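Local coordinates for protein Cif (Cell cycle inhibiting factor) (Escherichia coli, PDB 3EFY) that deamidates a glutamine of host NEDD8, shutting down cullin-RING ubiquitin ligases and so blocking the host cell cycle, at residues M49-A63 with Q152-Y166. Residues are numbered along the deposited sequence; the frame is centred on the assembly and turned at random.
Sequences MPECKSFVLRVNDGA and QYQKHDNFSFQLFEY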
loop_
_atom_site.group_PDB
_atom_site.type_symbol
_atom_site.label_atom_id
_atom_site.label_comp_id
_atom_site.label_asym_id
_atom_site.label_seq_id
_atom_site.Cartn_x
_atom_site.Cartn_y
_atom_site.Cartn_z
ATOM N N MET A 49 -18.758 -14.179 -16.260
ATOM C CA MET A 49 -17.759 -13.137 -16.119
ATOM C C MET A 49 -17.498 -12.385 -17.415
ATOM O O MET A 49 -17.188 -13.009 -18.420
ATOM C CB MET A 49 -16.428 -13.727 -15.626
ATOM C CG MET A 49 -15.370 -12.713 -15.442
ATOM S SD MET A 49 -13.960 -13.412 -14.479
ATOM C CE MET A 49 -14.598 -13.114 -12.836
ATOM N N PRO A 50 -17.636 -11.066 -17.391
ATOM C CA PRO A 50 -17.362 -10.296 -18.619
ATOM C C PRO A 50 -15.960 -10.525 -19.154
ATOM O O PRO A 50 -14.981 -10.585 -18.380
ATOM C CB PRO A 50 -17.528 -8.866 -18.165
ATOM C CG PRO A 50 -18.536 -8.963 -17.090
ATOM C CD PRO A 50 -18.193 -10.200 -16.342
ATOM N N GLU A 51 -15.848 -10.689 -20.473
ATOM C CA GLU A 51 -14.574 -10.834 -21.162
ATOM C C GLU A 51 -13.812 -9.519 -21.300
ATOM O O GLU A 51 -12.591 -9.519 -21.435
ATOM C CB GLU A 51 -14.786 -11.491 -22.547
ATOM C CG GLU A 51 -15.400 -12.850 -22.457
ATOM C CD GLU A 51 -15.624 -13.518 -23.821
ATOM O OE1 GLU A 51 -15.406 -12.834 -24.879
ATOM O OE2 GLU A 51 -15.940 -14.728 -23.777
ATOM N N CYS A 52 -14.534 -8.385 -21.279
ATOM C CA CYS A 52 -14.008 -7.059 -21.495
ATOM C C CYS A 52 -13.545 -6.403 -20.189
ATOM O O CYS A 52 -13.184 -5.218 -20.180
ATOM C CB CYS A 52 -15.095 -6.150 -22.112
ATOM S SG CYS A 52 -16.433 -5.682 -20.937
ATOM N N LYS A 53 -13.532 -7.178 -19.083
ATOM C CA LYS A 53 -13.062 -6.626 -17.805
ATOM C C LYS A 53 -12.014 -7.581 -17.221
ATOM O O LYS A 53 -12.000 -8.757 -17.537
ATOM C CB LYS A 53 -14.234 -6.501 -16.858
ATOM C CG LYS A 53 -15.320 -5.432 -17.265
ATOM C CD LYS A 53 -16.485 -5.530 -16.303
ATOM C CE LYS A 53 -17.774 -4.785 -16.714
ATOM N NZ LYS A 53 -18.895 -5.043 -15.705
ATOM N N SER A 54 -11.179 -7.036 -16.354
ATOM C CA SER A 54 -10.184 -7.801 -15.612
ATOM C C SER A 54 -10.573 -7.894 -14.131
ATOM O O SER A 54 -11.159 -6.964 -13.572
ATOM C CB SER A 54 -8.819 -7.184 -15.784
ATOM O OG SER A 54 -8.813 -5.818 -15.522
ATOM N N PHE A 55 -10.216 -9.007 -13.495
ATOM C CA PHE A 55 -10.627 -9.253 -12.104
ATOM C C PHE A 55 -9.491 -9.851 -11.320
ATOM O O PHE A 55 -8.620 -10.522 -11.863
ATOM C CB PHE A 55 -11.770 -10.271 -12.048
ATOM C CG PHE A 55 -13.028 -9.792 -12.712
ATOM C CD1 PHE A 55 -14.009 -9.162 -11.963
ATOM C CD2 PHE A 55 -13.221 -9.984 -14.076
ATOM C CE1 PHE A 55 -15.203 -8.700 -12.580
ATOM C CE2 PHE A 55 -14.384 -9.548 -14.703
ATOM C CZ PHE A 55 -15.377 -8.901 -13.945
ATOM N N VAL A 56 -9.512 -9.568 -10.032
ATOM C CA VAL A 56 -8.594 -10.229 -9.093
ATOM C C VAL A 56 -9.408 -11.000 -8.062
ATOM O O VAL A 56 -10.420 -10.489 -7.541
ATOM C CB VAL A 56 -7.634 -9.180 -8.493
ATOM C CG1 VAL A 56 -8.314 -8.002 -7.740
ATOM C CG2 VAL A 56 -6.636 -9.858 -7.671
ATOM N N LEU A 57 -8.974 -12.219 -7.782
ATOM C CA LEU A 57 -9.613 -13.143 -6.898
ATOM C C LEU A 57 -8.689 -13.483 -5.746
ATOM O O LEU A 57 -7.577 -14.049 -5.962
ATOM C CB LEU A 57 -9.986 -14.410 -7.650
ATOM C CG LEU A 57 -10.638 -15.547 -6.916
ATOM C CD1 LEU A 57 -12.106 -15.201 -6.527
ATOM C CD2 LEU A 57 -10.643 -16.811 -7.813
ATOM N N ARG A 58 -9.131 -13.140 -4.520
ATOM C CA ARG A 58 -8.380 -13.557 -3.323
ATOM C C ARG A 58 -8.937 -14.870 -2.819
ATOM O O ARG A 58 -10.145 -14.996 -2.615
ATOM C CB ARG A 58 -8.464 -12.509 -2.206
ATOM C CG ARG A 58 -7.508 -12.847 -1.065
ATOM C CD ARG A 58 -7.880 -12.052 0.156
ATOM N NE ARG A 58 -6.917 -12.198 1.252
ATOM C CZ ARG A 58 -6.758 -13.285 2.007
ATOM N NH1 ARG A 58 -7.467 -14.377 1.792
ATOM N NH2 ARG A 58 -5.851 -13.281 2.984
ATOM N N VAL A 59 -8.081 -15.886 -2.695
ATOM C CA VAL A 59 -8.460 -17.194 -2.257
ATOM C C VAL A 59 -7.961 -17.515 -0.855
ATOM O O VAL A 59 -6.767 -17.463 -0.597
ATOM C CB VAL A 59 -7.866 -18.306 -3.175
ATOM C CG1 VAL A 59 -8.431 -19.672 -2.780
ATOM C CG2 VAL A 59 -8.156 -17.953 -4.682
ATOM N N ASN A 60 -8.892 -17.876 0.008
ATOM C CA ASN A 60 -8.585 -18.383 1.370
ATOM C C ASN A 60 -8.901 -19.870 1.295
ATOM O O ASN A 60 -10.067 -20.285 1.255
ATOM C CB ASN A 60 -9.463 -17.627 2.386
ATOM C CG ASN A 60 -8.762 -17.272 3.657
ATOM O OD1 ASN A 60 -9.392 -17.450 4.735
ATOM N ND2 ASN A 60 -7.540 -16.707 3.624
ATOM N N ASP A 61 -7.848 -20.673 1.119
ATOM C CA ASP A 61 -7.956 -22.092 0.889
ATOM C C ASP A 61 -7.715 -22.837 2.202
ATOM O O ASP A 61 -6.594 -23.087 2.579
ATOM C CB ASP A 61 -6.934 -22.455 -0.205
ATOM C CG ASP A 61 -6.992 -23.877 -0.695
ATOM O OD1 ASP A 61 -7.486 -24.775 0.008
ATOM O OD2 ASP A 61 -6.473 -24.083 -1.846
ATOM N N GLY A 62 -8.835 -23.221 2.834
ATOM C CA GLY A 62 -8.810 -23.811 4.169
ATOM C C GLY A 62 -8.197 -25.202 4.135
ATOM O O GLY A 62 -7.437 -25.585 5.053
ATOM N N ALA A 63 -8.528 -25.976 3.108
ATOM C CA ALA A 63 -8.040 -27.363 3.010
ATOM C C ALA A 63 -6.529 -27.436 2.765
ATOM O O ALA A 63 -5.785 -28.203 3.432
ATOM C CB ALA A 63 -8.811 -28.085 1.920
ATOM N N GLN A 152 -6.080 -30.087 5.565
ATOM C CA GLN A 152 -7.076 -29.937 6.623
ATOM C C GLN A 152 -8.455 -29.865 5.988
ATOM O O GLN A 152 -9.104 -28.853 6.101
ATOM C CB GLN A 152 -6.907 -28.656 7.445
ATOM C CG GLN A 152 -5.518 -28.086 7.606
ATOM C CD GLN A 152 -4.814 -28.502 8.886
ATOM O OE1 GLN A 152 -3.634 -28.870 8.861
ATOM N NE2 GLN A 152 -5.517 -28.421 10.011
ATOM N N TYR A 153 -8.899 -30.931 5.344
ATOM C CA TYR A 153 -10.248 -30.955 4.792
ATOM C C TYR A 153 -11.314 -30.876 5.903
ATOM O O TYR A 153 -11.258 -31.601 6.901
ATOM C CB TYR A 153 -10.459 -32.193 3.916
ATOM C CG TYR A 153 -11.840 -32.284 3.317
ATOM C CD1 TYR A 153 -12.240 -31.410 2.305
ATOM C CD2 TYR A 153 -12.758 -33.236 3.764
ATOM C CE1 TYR A 153 -13.509 -31.476 1.756
ATOM C CE2 TYR A 153 -14.037 -33.323 3.206
ATOM C CZ TYR A 153 -14.410 -32.437 2.208
ATOM O OH TYR A 153 -15.674 -32.511 1.653
ATOM N N GLN A 154 -12.265 -29.959 5.725
ATOM C CA GLN A 154 -13.481 -29.886 6.552
ATOM C C GLN A 154 -14.697 -30.212 5.651
ATOM O O GLN A 154 -14.602 -30.128 4.422
ATOM C CB GLN A 154 -13.579 -28.519 7.271
ATOM C CG GLN A 154 -13.046 -27.254 6.497
ATOM C CD GLN A 154 -11.492 -27.002 6.607
ATOM O OE1 GLN A 154 -10.881 -27.228 7.670
ATOM N NE2 GLN A 154 -10.872 -26.512 5.509
ATOM N N LYS A 155 -15.819 -30.630 6.239
ATOM C CA LYS A 155 -16.955 -31.138 5.439
ATOM C C LYS A 155 -17.559 -30.074 4.507
ATOM O O LYS A 155 -17.870 -30.362 3.352
ATOM C CB LYS A 155 -18.046 -31.763 6.335
ATOM C CG LYS A 155 -19.042 -32.680 5.580
ATOM C CD LYS A 155 -19.358 -33.984 6.370
ATOM C CE LYS A 155 -20.050 -35.040 5.489
ATOM N NZ LYS A 155 -20.130 -36.414 6.108
ATOM N N HIS A 156 -17.712 -28.851 4.995
ATOM C CA HIS A 156 -18.098 -27.746 4.107
ATOM C C HIS A 156 -17.285 -26.490 4.425
ATOM O O HIS A 156 -16.486 -26.474 5.366
ATOM C CB HIS A 156 -19.620 -27.507 4.168
ATOM C CG HIS A 156 -20.427 -28.569 3.467
ATOM N ND1 HIS A 156 -20.480 -28.682 2.091
ATOM C CD2 HIS A 156 -21.195 -29.577 3.953
ATOM C CE1 HIS A 156 -21.249 -29.705 1.760
ATOM N NE2 HIS A 156 -21.693 -30.268 2.872
ATOM N N ASP A 157 -17.448 -25.458 3.600
ATOM C CA ASP A 157 -16.785 -24.165 3.808
ATOM C C ASP A 157 -15.248 -24.206 3.870
ATOM O O ASP A 157 -14.644 -23.470 4.658
ATOM C CB ASP A 157 -17.285 -23.497 5.086
ATOM C CG ASP A 157 -18.797 -23.413 5.168
ATOM O OD1 ASP A 157 -19.485 -23.419 4.107
ATOM O OD2 ASP A 157 -19.280 -23.337 6.321
ATOM N N ASN A 158 -14.632 -25.035 3.033
ATOM C CA ASN A 158 -13.183 -25.074 2.900
ATOM C C ASN A 158 -12.661 -23.728 2.318
ATOM O O ASN A 158 -11.696 -23.153 2.814
ATOM C CB ASN A 158 -12.802 -26.237 1.975
ATOM C CG ASN A 158 -13.041 -27.597 2.631
ATOM O OD1 ASN A 158 -14.008 -28.316 2.297
ATOM N ND2 ASN A 158 -12.197 -27.920 3.606
ATOM N N PHE A 159 -13.366 -23.229 1.308
ATOM C CA PHE A 159 -12.917 -22.036 0.590
ATOM C C PHE A 159 -13.732 -20.804 0.962
ATOM O O PHE A 159 -14.945 -20.888 1.191
ATOM C CB PHE A 159 -13.057 -22.232 -0.919
ATOM C CG PHE A 159 -12.045 -23.177 -1.519
ATOM C CD1 PHE A 159 -10.789 -22.721 -1.855
ATOM C CD2 PHE A 159 -12.363 -24.489 -1.741
ATOM C CE1 PHE A 159 -9.837 -23.551 -2.427
ATOM C CE2 PHE A 159 -11.418 -25.367 -2.348
ATOM C CZ PHE A 159 -10.142 -24.900 -2.657
ATOM N N SER A 160 -13.061 -19.661 0.966
ATOM C CA SER A 160 -13.703 -18.329 1.002
ATOM C C SER A 160 -12.974 -17.470 -0.033
ATOM O O SER A 160 -11.744 -17.462 -0.062
ATOM C CB SER A 160 -13.486 -17.697 2.366
ATOM O OG SER A 160 -14.054 -16.408 2.483
ATOM N N PHE A 161 -13.725 -16.742 -0.850
ATOM C CA PHE A 161 -13.166 -15.940 -1.912
ATOM C C PHE A 161 -13.582 -14.491 -1.772
ATOM O O PHE A 161 -14.632 -14.170 -1.207
ATOM C CB PHE A 161 -13.667 -16.416 -3.257
ATOM C CG PHE A 161 -13.313 -17.847 -3.566
ATOM C CD1 PHE A 161 -12.064 -18.144 -4.101
ATOM C CD2 PHE A 161 -14.223 -18.870 -3.346
ATOM C CE1 PHE A 161 -11.730 -19.474 -4.405
ATOM C CE2 PHE A 161 -13.916 -20.174 -3.672
ATOM C CZ PHE A 161 -12.655 -20.473 -4.191
ATOM N N GLN A 162 -12.754 -13.602 -2.318
ATOM C CA GLN A 162 -13.151 -12.197 -2.564
ATOM C C GLN A 162 -12.829 -11.892 -4.018
ATOM O O GLN A 162 -11.735 -12.242 -4.507
ATOM C CB GLN A 162 -12.416 -11.222 -1.665
ATOM C CG GLN A 162 -12.669 -11.506 -0.175
ATOM C CD GLN A 162 -11.917 -10.578 0.744
ATOM O OE1 GLN A 162 -11.153 -9.705 0.294
ATOM N NE2 GLN A 162 -12.150 -10.727 2.056
ATOM N N LEU A 163 -13.800 -11.292 -4.727
ATOM C CA LEU A 163 -13.654 -11.063 -6.166
ATOM C C LEU A 163 -13.906 -9.582 -6.475
ATOM O O LEU A 163 -14.986 -9.052 -6.118
ATOM C CB LEU A 163 -14.642 -11.903 -6.919
ATOM C CG LEU A 163 -14.698 -11.824 -8.425
ATOM C CD1 LEU A 163 -13.333 -12.201 -9.061
ATOM C CD2 LEU A 163 -15.833 -12.746 -8.928
ATOM N N PHE A 164 -12.972 -8.943 -7.128
ATOM C CA PHE A 164 -13.075 -7.538 -7.478
ATOM C C PHE A 164 -12.680 -7.276 -8.930
ATOM O O PHE A 164 -11.699 -7.844 -9.430
ATOM C CB PHE A 164 -12.147 -6.675 -6.623
ATOM C CG PHE A 164 -12.504 -6.572 -5.167
ATOM C CD1 PHE A 164 -12.143 -7.565 -4.281
ATOM C CD2 PHE A 164 -13.106 -5.429 -4.665
ATOM C CE1 PHE A 164 -12.399 -7.435 -2.911
ATOM C CE2 PHE A 164 -13.356 -5.304 -3.281
ATOM C CZ PHE A 164 -12.990 -6.338 -2.424
ATOM N N GLU A 165 -13.372 -6.343 -9.613
ATOM C CA GLU A 165 -12.849 -5.811 -10.852
ATOM C C GLU A 165 -11.664 -4.895 -10.597
ATOM O O GLU A 165 -11.646 -4.184 -9.586
ATOM C CB GLU A 165 -13.980 -5.048 -11.580
ATOM C CG GLU A 165 -13.552 -4.553 -12.950
ATOM C CD GLU A 165 -14.616 -3.746 -13.710
ATOM O OE1 GLU A 165 -15.810 -3.731 -13.263
ATOM O OE2 GLU A 165 -14.197 -3.149 -14.760
ATOM N N TYR A 166 -10.655 -4.907 -11.468
ATOM C CA TYR A 166 -9.593 -3.939 -11.378
ATOM C C TYR A 166 -9.324 -3.272 -12.719
ATOM O O TYR A 166 -9.707 -3.824 -13.757
ATOM C CB TYR A 166 -8.311 -4.580 -10.847
ATOM C CG TYR A 166 -7.529 -5.479 -11.790
ATOM C CD1 TYR A 166 -6.542 -4.958 -12.652
ATOM C CD2 TYR A 166 -7.749 -6.844 -11.818
ATOM C CE1 TYR A 166 -5.821 -5.759 -13.459
ATOM C CE2 TYR A 166 -7.020 -7.665 -12.635
ATOM C CZ TYR A 166 -6.037 -7.132 -13.465
ATOM O OH TYR A 166 -5.257 -7.927 -14.300
HETATM O O HOH W 1 -18.236 -3.213 -14.194
HETATM O O HOH W 2 -11.675 -4.070 -15.752
#
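Strands 54-61 and 159-166 pair antiparallel, Val56-Phe164, Arg58-Gln162 and Asn60-Ser160 each exchanging two backbone hydrogen bonds; Val56 N to Phe164 O is 2.8 Å. Leu57, Val59, Phe159, Phe161 and Leu163 share one face. Being beta-branched, Val59 sets both methyls against Phe161, CG1 lying 3.7 Å from ring atom CE1, and CG1 also meets the edge of Phe159. Leu163 CD1 reaches Phe55 CB (3.9 Å) and, tip to tip, Met49 CE, which lies over one face of the Phe55 ring, toward its rim. Asp61 runs beside Phe159, Asp61 CG 3.3 Å from Phe159 CE1. On the other face, Arg58 and Gln162 lie side by side; Arg58 NE hydrogen-bonds Asn15, the Gln162 amide Tyr29 OH and Phe31 O. Small Ser54 fits against one face of the Tyr166 ring; with OG between backbone N and carbonyl carbon (chi1 51°), it donates a hydrogen bond to Tyr166 O (2.8 Å) from above the carbonyl plane. A water bridges Lys53 NZ and Glu165 OE1, 4.1 Å apart. The pairing makes strand 159-166 outermost, within this chain, in the catalytic domain's sheet; buried Asp61, about 5 Å from probable active-site His66 (between side chains), is held by Tyr68 and Tyr119 hydroxyls hydrogen-bonding OD2 and Leu64 N hydrogen-bonding OD1.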